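Local coordinates for protein kinase A regulatory subunit, putative (Trypanosoma cruzi, PDB 6FTF) that probably serves as the regulatory subunit of a cAMP-independent protein kinase A, binding a nucleoside analogue in each of two cyclic nucleotide-binding domains, at residues V56-G59 against A60-R63; L136-D139 against T140-L144; E235-L239 against N240-T244; Y286-N289 against V290-T293. All coordinates share one frame; numbering follows the deposited sequence. Where two conformers were deposited one is given.

Interaction 1 (V56-G59 against A60-R63)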
loop_
_atom_site.group_PDB
_atom_site.type_symbol
_atom_site.label_atom_id
_atom_site.label_comp_id
_atom_site.label_asym_id
_atom_site.label_seq_id
_atom_site.Cartn_x
_atom_site.Cartn_y
_atom_site.Cartn_z
ATOM N N VAL A 56 4.044 11.952 15.387
ATOM C CA VAL A 56 5.371 11.949 16.006
ATOM C C VAL A 56 6.446 11.785 14.944
ATOM O O VAL A 56 7.458 12.499 14.932
ATOM C CB VAL A 56 5.476 10.846 17.080
ATOM C CG1 VAL A 56 6.903 10.696 17.573
ATOM C CG2 VAL A 56 4.550 11.133 18.253
ATOM N N VAL A 57 6.263 10.813 14.054
ATOM C CA VAL A 57 7.237 10.566 13.001
ATOM C C VAL A 57 7.379 11.804 12.125
ATOM O O VAL A 57 8.493 12.237 11.810
ATOM C CB VAL A 57 6.833 9.317 12.195
ATOM C CG1 VAL A 57 7.687 9.173 10.957
ATOM C CG2 VAL A 57 6.960 8.060 13.057
ATOM N N ALA A 58 6.258 12.406 11.728
ATOM C CA ALA A 58 6.296 13.632 10.939
ATOM C C ALA A 58 7.086 14.723 11.640
ATOM O O ALA A 58 7.911 15.412 11.016
ATOM C CB ALA A 58 4.887 14.095 10.577
ATOM N N GLY A 59 6.861 14.896 12.934
ATOM C CA GLY A 59 7.598 15.889 13.690
ATOM C C GLY A 59 9.088 15.656 13.694
ATOM O O GLY A 59 9.866 16.606 13.798
ATOM N N ALA A 60 9.508 14.398 13.597
ATOM C CA ALA A 60 10.921 14.057 13.641
ATOM C C ALA A 60 11.620 14.243 12.303
ATOM O O ALA A 60 12.851 14.158 12.250
ATOM C CB ALA A 60 11.111 12.599 14.077
ATOM N N MET A 61 10.886 14.525 11.244
ATOM C CA MET A 61 11.481 14.606 9.925
ATOM C C MET A 61 12.035 15.988 9.629
ATOM O O MET A 61 11.604 17.007 10.191
ATOM C CB MET A 61 10.453 14.194 8.886
ATOM C CG MET A 61 10.060 12.733 9.047
ATOM S SD MET A 61 8.953 12.112 7.774
ATOM C CE MET A 61 7.412 12.210 8.432
ATOM N N GLN A 62 13.039 16.004 8.763
ATOM C CA GLN A 62 13.660 17.243 8.316
ATOM C C GLN A 62 13.692 17.254 6.794
ATOM O O GLN A 62 13.790 16.210 6.149
ATOM C CB GLN A 62 15.091 17.338 8.831
ATOM C CG GLN A 62 15.227 17.233 10.342
ATOM C CD GLN A 62 16.678 17.208 10.766
ATOM O OE1 GLN A 62 17.292 16.140 10.914
ATOM N NE2 GLN A 62 17.242 18.381 10.933
ATOM N N ARG A 63 13.648 18.435 6.205
ATOM C CA ARG A 63 13.566 18.538 4.755
ATOM C C ARG A 63 14.943 18.578 4.118
ATOM O O ARG A 63 15.850 19.239 4.629
ATOM C CB ARG A 63 12.791 19.787 4.358
ATOM C CG ARG A 63 12.553 19.914 2.848
ATOM C CD ARG A 63 11.446 20.921 2.587
ATOM N NE ARG A 63 11.804 22.221 3.139
ATOM C CZ ARG A 63 10.958 23.138 3.570
ATOM N NH1 ARG A 63 11.444 24.271 4.048
ATOM N NH2 ARG A 63 9.658 22.941 3.536
#

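Interaction 2 (L136-D139 against T140-L144)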
loop_
_atom_site.group_PDB
_atom_site.type_symbol
_atom_site.label_atom_id
_atom_site.label_comp_id
_atom_site.label_asym_id
_atom_site.label_seq_id
_atom_site.Cartn_x
_atom_site.Cartn_y
_atom_site.Cartn_z
ATOM N N LEU A 136 14.036 10.951 7.811
ATOM C CA LEU A 136 13.883 10.388 9.146
ATOM C C LEU A 136 15.168 9.687 9.563
ATOM O O LEU A 136 15.819 9.028 8.753
ATOM C CB LEU A 136 12.735 9.375 9.166
ATOM C CG LEU A 136 12.312 8.846 10.529
ATOM C CD1 LEU A 136 11.725 9.953 11.389
ATOM C CD2 LEU A 136 11.301 7.730 10.375
ATOM N N ASP A 137 15.531 9.840 10.830
ATOM C CA ASP A 137 16.721 9.208 11.377
ATOM C C ASP A 137 16.487 7.728 11.671
ATOM O O ASP A 137 15.360 7.268 11.878
ATOM C CB ASP A 137 17.139 9.939 12.658
ATOM C CG ASP A 137 16.147 9.732 13.792
ATOM O OD1 ASP A 137 15.067 10.370 13.778
ATOM O OD2 ASP A 137 16.436 8.893 14.684
ATOM N N ARG A 138 17.603 7.000 11.747
ATOM C CA ARG A 138 17.577 5.556 11.966
ATOM C C ARG A 138 16.877 5.186 13.264
ATOM O O ARG A 138 16.076 4.249 13.293
ATOM C CB ARG A 138 19.007 5.023 11.971
ATOM C CG ARG A 138 19.155 3.572 12.396
ATOM C CD ARG A 138 20.593 3.152 12.095
ATOM N NE ARG A 138 20.921 1.760 12.364
ATOM C CZ ARG A 138 22.120 1.239 12.112
ATOM N NH1 ARG A 138 23.081 1.998 11.592
ATOM N NH2 ARG A 138 22.363 -0.036 12.376
ATOM N N ASP A 139 17.204 5.865 14.364
ATOM C CA ASP A 139 16.664 5.437 15.652
ATOM C C ASP A 139 15.157 5.608 15.694
ATOM O O ASP A 139 14.446 4.745 16.218
ATOM C CB ASP A 139 17.328 6.189 16.810
ATOM C CG ASP A 139 18.768 5.739 17.070
ATOM O OD1 ASP A 139 19.196 4.713 16.505
ATOM O OD2 ASP A 139 19.468 6.417 17.860
ATOM N N THR A 140 14.638 6.696 15.129
ATOM C CA THR A 140 13.194 6.838 15.116
ATOM C C THR A 140 12.558 5.772 14.240
ATOM O O THR A 140 11.520 5.213 14.599
ATOM C CB THR A 140 12.774 8.241 14.675
ATOM O OG1 THR A 140 13.387 9.199 15.540
ATOM C CG2 THR A 140 11.287 8.401 14.760
ATOM N N TYR A 141 13.145 5.501 13.072
ATOM C CA TYR A 141 12.618 4.429 12.241
ATOM C C TYR A 141 12.596 3.107 13.014
ATOM O O TYR A 141 11.574 2.413 13.063
ATOM C CB TYR A 141 13.405 4.280 10.928
ATOM C CG TYR A 141 12.834 3.124 10.140
ATOM C CD1 TYR A 141 11.625 3.241 9.456
ATOM C CD2 TYR A 141 13.437 1.877 10.178
ATOM C CE1 TYR A 141 11.066 2.145 8.793
ATOM C CE2 TYR A 141 12.881 0.780 9.526
ATOM C CZ TYR A 141 11.703 0.928 8.846
ATOM O OH TYR A 141 11.155 -0.176 8.220
ATOM N N ARG A 142 13.716 2.744 13.644
ATOM C CA ARG A 142 13.787 1.431 14.281
ATOM C C ARG A 142 12.901 1.338 15.511
ATOM O O ARG A 142 12.344 0.267 15.787
ATOM C CB ARG A 142 15.228 1.076 14.640
ATOM C CG ARG A 142 16.104 0.911 13.411
ATOM C CD ARG A 142 17.492 0.401 13.716
ATOM N NE ARG A 142 17.480 -0.990 14.175
ATOM C CZ ARG A 142 17.858 -1.404 15.384
ATOM N NH1 ARG A 142 18.307 -0.548 16.295
ATOM N NH2 ARG A 142 17.797 -2.696 15.683
ATOM N N ASN A 143 12.767 2.425 16.271
ATOM C CA ASN A 143 12.009 2.371 17.515
ATOM C C ASN A 143 10.521 2.564 17.297
ATOM O O ASN A 143 9.715 1.926 17.987
ATOM C CB ASN A 143 12.502 3.433 18.488
ATOM C CG ASN A 143 13.694 2.987 19.252
ATOM O OD1 ASN A 143 13.567 2.336 20.299
ATOM N ND2 ASN A 143 14.868 3.301 18.743
ATOM N N LEU A 144 10.127 3.440 16.376
ATOM C CA LEU A 144 8.728 3.823 16.252
ATOM C C LEU A 144 8.033 3.314 15.003
ATOM O O LEU A 144 6.795 3.239 14.995
ATOM C CB LEU A 144 8.588 5.346 16.280
ATOM C CG LEU A 144 9.126 6.063 17.510
ATOM C CD1 LEU A 144 8.719 7.512 17.417
ATOM C CD2 LEU A 144 8.617 5.444 18.805
HETATM O O HOH W 1 18.159 2.173 16.571
#

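Interaction 3 (E235-L239 against N240-T244). With 7CI (7-cyano-7-deazainosine), chain E.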
loop_
_atom_site.group_PDB
_atom_site.type_symbol
_atom_site.label_atom_id
_atom_site.label_comp_id
_atom_site.label_asym_id
_atom_site.label_seq_id
_atom_site.Cartn_x
_atom_site.Cartn_y
_atom_site.Cartn_z
ATOM N N GLU A 235 -11.753 -4.034 -5.691
ATOM C CA GLU A 235 -10.991 -3.116 -6.519
ATOM C C GLU A 235 -11.866 -2.222 -7.385
ATOM O O GLU A 235 -11.392 -1.170 -7.830
ATOM C CB GLU A 235 -9.987 -3.844 -7.417
ATOM C CG GLU A 235 -10.585 -4.579 -8.594
ATOM C CD GLU A 235 -11.254 -5.881 -8.239
ATOM O OE1 GLU A 235 -11.132 -6.334 -7.072
ATOM O OE2 GLU A 235 -11.895 -6.460 -9.160
ATOM N N LEU A 236 -13.112 -2.601 -7.677
ATOM C CA LEU A 236 -13.866 -1.842 -8.671
ATOM C C LEU A 236 -14.120 -0.426 -8.190
ATOM O O LEU A 236 -14.009 0.543 -8.960
ATOM C CB LEU A 236 -15.191 -2.526 -8.992
ATOM C CG LEU A 236 -15.088 -3.929 -9.578
ATOM C CD1 LEU A 236 -16.469 -4.455 -9.912
ATOM C CD2 LEU A 236 -14.199 -3.966 -10.827
ATOM N N GLU A 237 -14.464 -0.286 -6.923
ATOM C CA GLU A 237 -14.712 1.026 -6.345
ATOM C C GLU A 237 -13.463 1.886 -6.362
ATOM O O GLU A 237 -13.561 3.118 -6.468
ATOM C CB GLU A 237 -15.211 0.856 -4.915
ATOM C CG GLU A 237 -16.603 0.231 -4.815
ATOM C CD GLU A 237 -16.685 -1.240 -5.196
ATOM O OE1 GLU A 237 -15.731 -2.008 -4.907
ATOM O OE2 GLU A 237 -17.718 -1.646 -5.784
ATOM N N PHE A 238 -12.294 1.254 -6.198
ATOM C CA PHE A 238 -11.023 1.971 -6.194
ATOM C C PHE A 238 -10.679 2.458 -7.593
ATOM O O PHE A 238 -10.101 3.548 -7.753
ATOM C CB PHE A 238 -9.870 1.063 -5.763
ATOM C CG PHE A 238 -9.891 0.566 -4.335
ATOM C CD1 PHE A 238 -10.954 0.740 -3.449
ATOM C CD2 PHE A 238 -8.758 -0.099 -3.884
ATOM C CE1 PHE A 238 -10.864 0.238 -2.144
ATOM C CE2 PHE A 238 -8.657 -0.566 -2.611
ATOM C CZ PHE A 238 -9.708 -0.414 -1.740
ATOM N N LEU A 239 -10.985 1.648 -8.610
ATOM C CA LEU A 239 -10.683 1.985 -10.000
ATOM C C LEU A 239 -11.598 3.082 -10.508
ATOM O O LEU A 239 -11.157 3.973 -11.247
ATOM C CB LEU A 239 -10.849 0.750 -10.886
ATOM C CG LEU A 239 -9.811 -0.352 -10.657
ATOM C CD1 LEU A 239 -10.209 -1.608 -11.385
ATOM C CD2 LEU A 239 -8.415 0.070 -11.104
ATOM N N ASN A 240 -12.889 3.016 -10.160
ATOM C CA ASN A 240 -13.905 3.845 -10.793
ATOM C C ASN A 240 -14.575 4.815 -9.832
ATOM O O ASN A 240 -15.536 5.493 -10.217
ATOM C CB ASN A 240 -14.894 2.958 -11.540
ATOM C CG ASN A 240 -14.254 2.292 -12.742
ATOM O OD1 ASN A 240 -13.444 2.925 -13.443
ATOM N ND2 ASN A 240 -14.597 1.041 -13.005
ATOM N N ASN A 241 -14.071 4.930 -8.610
ATOM C CA ASN A 241 -14.452 5.987 -7.674
ATOM C C ASN A 241 -15.958 6.040 -7.416
ATOM O O ASN A 241 -16.615 7.073 -7.591
ATOM C CB ASN A 241 -13.934 7.341 -8.154
ATOM C CG ASN A 241 -12.446 7.444 -8.084
ATOM O OD1 ASN A 241 -11.830 7.064 -7.100
ATOM N ND2 ASN A 241 -11.852 7.965 -9.140
ATOM N N HIS A 242 -16.494 4.925 -6.925
ATOM C CA HIS A 242 -17.909 4.875 -6.565
ATOM C C HIS A 242 -18.083 4.005 -5.323
ATOM O O HIS A 242 -17.192 3.236 -4.949
ATOM C CB HIS A 242 -18.783 4.392 -7.734
ATOM C CG HIS A 242 -18.395 3.047 -8.268
ATOM N ND1 HIS A 242 -18.633 1.875 -7.588
ATOM C CD2 HIS A 242 -17.762 2.688 -9.412
ATOM C CE1 HIS A 242 -18.157 0.858 -8.287
ATOM N NE2 HIS A 242 -17.626 1.323 -9.400
ATOM N N ARG A 243 -19.242 4.129 -4.684
ATOM C CA ARG A 243 -19.568 3.283 -3.544
ATOM C C ARG A 243 -19.778 1.844 -4.005
ATOM O O ARG A 243 -19.946 1.556 -5.180
ATOM C CB ARG A 243 -20.789 3.836 -2.799
ATOM C CG ARG A 243 -20.544 5.205 -2.173
ATOM C CD ARG A 243 -21.743 5.716 -1.417
ATOM N NE ARG A 243 -21.926 5.099 -0.104
ATOM C CZ ARG A 243 -21.410 5.565 1.030
ATOM N NH1 ARG A 243 -20.612 6.601 1.042
ATOM N NH2 ARG A 243 -21.700 4.966 2.177
ATOM N N THR A 244 -19.780 0.920 -3.057
ATOM C CA THR A 244 -19.845 -0.493 -3.419
ATOM C C THR A 244 -21.181 -0.829 -4.063
ATOM O O THR A 244 -22.244 -0.357 -3.647
ATOM C CB THR A 244 -19.580 -1.391 -2.212
ATOM O OG1 THR A 244 -20.546 -1.102 -1.218
ATOM C CG2 THR A 244 -18.182 -1.200 -1.646
HETATM C C1 7CI E . -17.212 -7.249 -6.679
HETATM N N1 7CI E . -18.180 -7.079 -7.828
HETATM O O1 7CI E . -17.808 -6.784 -5.488
HETATM C C2 7CI E . -18.239 -7.889 -8.872
HETATM N N2 7CI E . -17.529 -9.013 -9.128
HETATM O O2 7CI E . -14.885 -7.055 -6.295
HETATM C C3 7CI E . -17.842 -9.721 -10.232
HETATM N N3 7CI E . -18.810 -9.257 -11.137
HETATM O O3 7CI E . -15.120 -4.439 -5.862
HETATM C C4 7CI E . -19.511 -8.102 -10.913
HETATM N N4 7CI E . -21.598 -4.570 -9.958
HETATM C C5 7CI E . -19.264 -7.379 -9.727
HETATM O O5 7CI E . -20.329 -7.743 -11.806
HETATM C C6 7CI E . -19.802 -6.176 -9.102
HETATM C C7 7CI E . -19.080 -6.069 -7.922
HETATM C C8 7CI E . -20.785 -5.306 -9.573
HETATM C C9 7CI E . -15.978 -6.437 -6.866
HETATM C C10 7CI E . -16.316 -5.196 -6.220
HETATM C C11 7CI E . -17.048 -5.705 -4.959
HETATM C C12 7CI E . -18.025 -4.647 -4.304
HETATM O O4 7CI E . -18.806 -4.051 -5.280
#

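Interaction 4 (Y286-N289 against V290-T293). With 7CI (7-cyano-7-deazainosine), chain E.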
loop_
_atom_site.group_PDB
_atom_site.type_symbol
_atom_site.label_atom_id
_atom_site.label_comp_id
_atom_site.label_asym_id
_atom_site.label_seq_id
_atom_site.Cartn_x
_atom_site.Cartn_y
_atom_site.Cartn_z
ATOM N N TYR A 286 -22.559 -8.005 -15.204
ATOM C CA TYR A 286 -23.450 -7.228 -14.351
ATOM C C TYR A 286 -22.870 -5.835 -14.087
ATOM O O TYR A 286 -23.555 -4.818 -14.234
ATOM C CB TYR A 286 -23.701 -8.012 -13.051
ATOM C CG TYR A 286 -24.492 -7.226 -12.041
ATOM C CD1 TYR A 286 -25.877 -7.243 -12.036
ATOM C CD2 TYR A 286 -23.853 -6.440 -11.114
ATOM C CE1 TYR A 286 -26.599 -6.497 -11.133
ATOM C CE2 TYR A 286 -24.569 -5.686 -10.204
ATOM C CZ TYR A 286 -25.937 -5.721 -10.225
ATOM O OH TYR A 286 -26.661 -4.964 -9.340
ATOM N N TYR A 287 -21.594 -5.770 -13.711
ATOM C CA TYR A 287 -20.951 -4.491 -13.430
ATOM C C TYR A 287 -20.932 -3.593 -14.648
ATOM O O TYR A 287 -21.080 -2.378 -14.520
ATOM C CB TYR A 287 -19.524 -4.716 -12.959
ATOM C CG TYR A 287 -18.783 -3.461 -12.589
ATOM C CD1 TYR A 287 -19.246 -2.615 -11.584
ATOM C CD2 TYR A 287 -17.585 -3.146 -13.192
ATOM C CE1 TYR A 287 -18.546 -1.483 -11.206
ATOM C CE2 TYR A 287 -16.861 -2.040 -12.824
ATOM C CZ TYR A 287 -17.341 -1.205 -11.828
ATOM O OH TYR A 287 -16.595 -0.117 -11.470
ATOM N N GLN A 288 -20.722 -4.160 -15.841
ATOM C CA GLN A 288 -20.705 -3.306 -17.020
ATOM C C GLN A 288 -22.027 -2.579 -17.158
ATOM O O GLN A 288 -22.068 -1.428 -17.605
ATOM C CB GLN A 288 -20.437 -4.103 -18.300
ATOM C CG GLN A 288 -19.150 -4.883 -18.359
ATOM C CD GLN A 288 -17.987 -4.155 -17.768
ATOM O OE1 GLN A 288 -17.600 -3.085 -18.233
ATOM N NE2 GLN A 288 -17.395 -4.748 -16.737
ATOM N N ASN A 289 -23.125 -3.256 -16.831
ATOM C CA ASN A 289 -24.431 -2.613 -16.892
ATOM C C ASN A 289 -24.611 -1.570 -15.790
ATOM O O ASN A 289 -25.265 -0.539 -16.009
ATOM C CB ASN A 289 -25.532 -3.663 -16.838
ATOM C CG ASN A 289 -26.891 -3.050 -16.936
ATOM O OD1 ASN A 289 -27.661 -3.050 -15.970
ATOM N ND2 ASN A 289 -27.188 -2.477 -18.092
ATOM N N VAL A 290 -24.057 -1.817 -14.598
ATOM C CA VAL A 290 -24.052 -0.799 -13.554
ATOM C C VAL A 290 -23.402 0.467 -14.078
ATOM O O VAL A 290 -23.904 1.583 -13.885
ATOM C CB VAL A 290 -23.313 -1.324 -12.307
ATOM C CG1 VAL A 290 -23.057 -0.209 -11.313
ATOM C CG2 VAL A 290 -24.100 -2.397 -11.630
ATOM N N LEU A 291 -22.255 0.318 -14.739
ATOM C CA LEU A 291 -21.555 1.490 -15.239
ATOM C C LEU A 291 -22.352 2.160 -16.340
ATOM O O LEU A 291 -22.438 3.397 -16.386
ATOM C CB LEU A 291 -20.158 1.125 -15.749
ATOM C CG LEU A 291 -19.164 0.616 -14.711
ATOM C CD1 LEU A 291 -17.868 0.262 -15.415
ATOM C CD2 LEU A 291 -18.932 1.641 -13.617
ATOM N N LYS A 292 -22.929 1.372 -17.240
ATOM C CA LYS A 292 -23.627 1.954 -18.374
ATOM C C LYS A 292 -24.836 2.752 -17.919
ATOM O O LYS A 292 -25.136 3.808 -18.486
ATOM C CB LYS A 292 -24.053 0.847 -19.324
ATOM C CG LYS A 292 -24.636 1.402 -20.606
ATOM C CD LYS A 292 -24.859 0.313 -21.615
ATOM C CE LYS A 292 -26.338 0.104 -21.835
ATOM N NZ LYS A 292 -26.617 -0.971 -22.832
ATOM N N THR A 293 -25.544 2.268 -16.902
ATOM C CA THR A 293 -26.759 2.922 -16.432
ATOM C C THR A 293 -26.514 3.904 -15.303
ATOM O O THR A 293 -27.472 4.554 -14.862
ATOM C CB THR A 293 -27.798 1.901 -15.982
ATOM O OG1 THR A 293 -27.298 1.140 -14.875
ATOM C CG2 THR A 293 -28.154 0.963 -17.117
HETATM C C1 7CI E . -17.212 -7.249 -6.679
HETATM N N1 7CI E . -18.180 -7.079 -7.828
HETATM O O1 7CI E . -17.808 -6.784 -5.488
HETATM C C2 7CI E . -18.239 -7.889 -8.872
HETATM N N2 7CI E . -17.529 -9.013 -9.128
HETATM O O2 7CI E . -14.885 -7.055 -6.295
HETATM C C3 7CI E . -17.842 -9.721 -10.232
HETATM N N3 7CI E . -18.810 -9.257 -11.137
HETATM O O3 7CI E . -15.120 -4.439 -5.862
HETATM C C4 7CI E . -19.511 -8.102 -10.913
HETATM N N4 7CI E . -21.598 -4.570 -9.958
HETATM C C5 7CI E . -19.264 -7.379 -9.727
HETATM O O5 7CI E . -20.329 -7.743 -11.806
HETATM C C6 7CI E . -19.802 -6.176 -9.102
HETATM C C7 7CI E . -19.080 -6.069 -7.922
HETATM C C8 7CI E . -20.785 -5.306 -9.573
HETATM C C9 7CI E . -15.978 -6.437 -6.866
HETATM C C10 7CI E . -16.316 -5.196 -6.220
HETATM C C11 7CI E . -17.048 -5.705 -4.959
HETATM C C12 7CI E . -18.025 -4.647 -4.304
HETATM O O4 7CI E . -18.806 -4.051 -5.280
#

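Interaction 1 (V56-G59 against A60-R63)
Val56 O and Ala60 N meet in the last turn of helix 51-60, a helix C-terminus where the chain unwinds and enters strand 62-67 of the first cyclic nucleotide-binding domain. The i to i+4 bond survives only weakly, with 3.1 Å from Ala60 N to Val56 O and an N-H...O angle of 135°. Val56 itself points away from the turn and packs against helix 138-145.

At Val57 the helix tightens: the same Ala60 N also donates to Val57 O, at 3.0 Å, approaching from above the carbonyl plane. The N-H is thus shared between an i+4 and an i+3 acceptor. The valine side chain packs on Phe46, Leu49 and Leu136.

Ala58 continues the i+3 pattern. Its O takes Met61 N at 3.1 Å along a fairly straight line (161°), again from above the carbonyl plane, while CB rests on Ile36 and Thr37 of helix 30-42.

Gly59 adds no side chain; Gly59 O and Met61 O both accept from Lys28 NZ, so one lysine grips two carbonyls where the chain leaves the helix.

Met61, deposited in two conformers, runs back along the turn, past Val57 O and Ala58 O, with CG anti to its own carbonyl carbon (chi1 -65°), which leads the chain toward Ile36 and Leu40. The placement of its terminal methyl is doubtful; in the conformer described, Met61 CB lies 3.5 Å from Ala58 O, and Met61 CG 3.2 Å from Val57 O.

Interaction 2 (L136-D139 against T140-L144)
Arg142 lies alongside Arg138, one helical turn earlier, the two side chains pointing the same way. From the start Arg142 hugs its neighbour's backbone: CB is 3.5 Å from Arg138 O and CG 3.3 Å from that same oxygen, which also accepts Arg142 N. CD then reaches Arg138 CG at 3.8 Å and sits at the edge of the Arg138 guanidinium, near its plane. A bend at chi3 (69°) turns the tip aside, leaving the two guanidinium planes nearly perpendicular. Finally NH1 donates to a water that in turn donates to Asp139 OD1, while Arg138 forms its own salt bridge with Asp117.

Asp139 O is gripped twice by Asn143, through N and ND2 from opposite faces of the carbonyl plane. On the inner side, Leu136 CD1 meets Thr140 CG2 at 3.7 Å, and the leucine continues onto helix 51-60.

Asp137 caps the start of the helix. It binds Thr140 with both carboxylate oxygens: OD1 takes Thr140 OG1 at 2.7 Å with its syn lone pair, and OD2 takes Thr140 N at 2.9 Å from above the carboxylate plane. This is a side-chain N-cap, here opening helix 138-145 directly after strand 130-137.

Interaction 3 (E235-L239 against N240-T244)
Glu237 and His242 face each other where helix 235-240 ends and the chain doubles back beside it. Asn241, with positive phi (56°), makes the reversal, and Glu237 O takes two weak bonds there, from Asn241 N and His242 N.

The glutamate leaves the helix with CG anti to its carbonyl carbon (chi1 -68°) and bends again at chi2 (70°). The fold lays CG against His242 O at 3.1 Å and Thr244 CG2 at 3.8 Å, and turns the carboxylate toward the bound 7-cyano-7-deazainosine. Glu237 OE1 accepts from the ligand hydroxyl O3 at 2.7 Å, and Glu237 OE2 accepts from the ligand hydroxyl O4 at 2.7 Å; OE2 also receives a weak bond from Val245 N. Leu236 N donates to the ligand's O3 as well, at 3.3 Å, and Leu236 CD1 lies against the ligand's C7 and C9.

His242 has its ring carbon CG between the backbone N and the carbonyl carbon, which tips the ring over the helix so that Glu237 CA sits above one face, offset toward the rim. Both ring nitrogens are engaged: ND1 donates almost in line, and in the ring plane, to Arg243 O at 2.8 Å, while NE2 is hydrogen-bonded to Tyr287 of helix 285-293. His242 O, by contrast, is buried with no partner.

O3 and O4 are the sugar's 3' and 5' hydroxyls, the positions bridged by phosphate in cAMP. A carboxylate accepting from both suits an uncharged nucleoside and would probably disfavour a cyclic phosphate there, consistent with a cAMP-independent kinase.

Interaction 4 (Y286-N289 against V290-T293)
Leu291 lies over one face of the Tyr287 ring, forming a CH-pi contact one helical turn along: CG is 4.0 Å from the ring centroid, while CD1 reaches CE2 of Tyr287 at 3.6 Å. Beside this pair, Val290 CG2 approaches CE2 of Tyr286, also at 3.6 Å. Both tyrosines carry CG anti to the backbone N (chi1 174° and -178°), which sends the two rings to either side of the cyano group of the bound 7-cyano-7-deazainosine. Its N4 lies at the edge of each ring, 3.1 Å from Tyr286 CD2 and 3.5 Å from Tyr287 CD1.

Farther out, Tyr287 N makes a weak bond to the ligand's base oxygen O5 at 3.0 Å, so the helix touches the base through its backbone too. At the other end, Thr293 sends both N and OG1 to Asn289 O, one from each face of its plane, OG1 at 2.9 Å.

Helix 285-293 lines the edge of the base that carries O5 and the cyano group, as one wall of the second pocket. Tyr286 OH bonds to the backbone N of Arg215 in strand 209-215, and Tyr287 packs on Leu236 of helix 235-240.

In the fold
From the N terminus, the contacts follow in series, none nested or crossed, and each is a local turn. Interaction 1 ends helix 51-60 ahead of strand 62-67; interaction 2 opens helix 138-145 after strand 130-137, the neighbour of 62-67 in one sheet. These two touch: Leu136 of strand 130-137 reaches Ala60, and Leu144 meets Val56, so helix 51-60 is tied to both the strand and helix 138-145. Interactions 3 and 4 belong to the other half, about 33 to 48 Å away between centres. There helix 235-240 and helix 285-293 meet through His242 NE2 and Tyr287 OH, 2.7 Å apart, and hold one nucleoside between them, by sugar and base respectively.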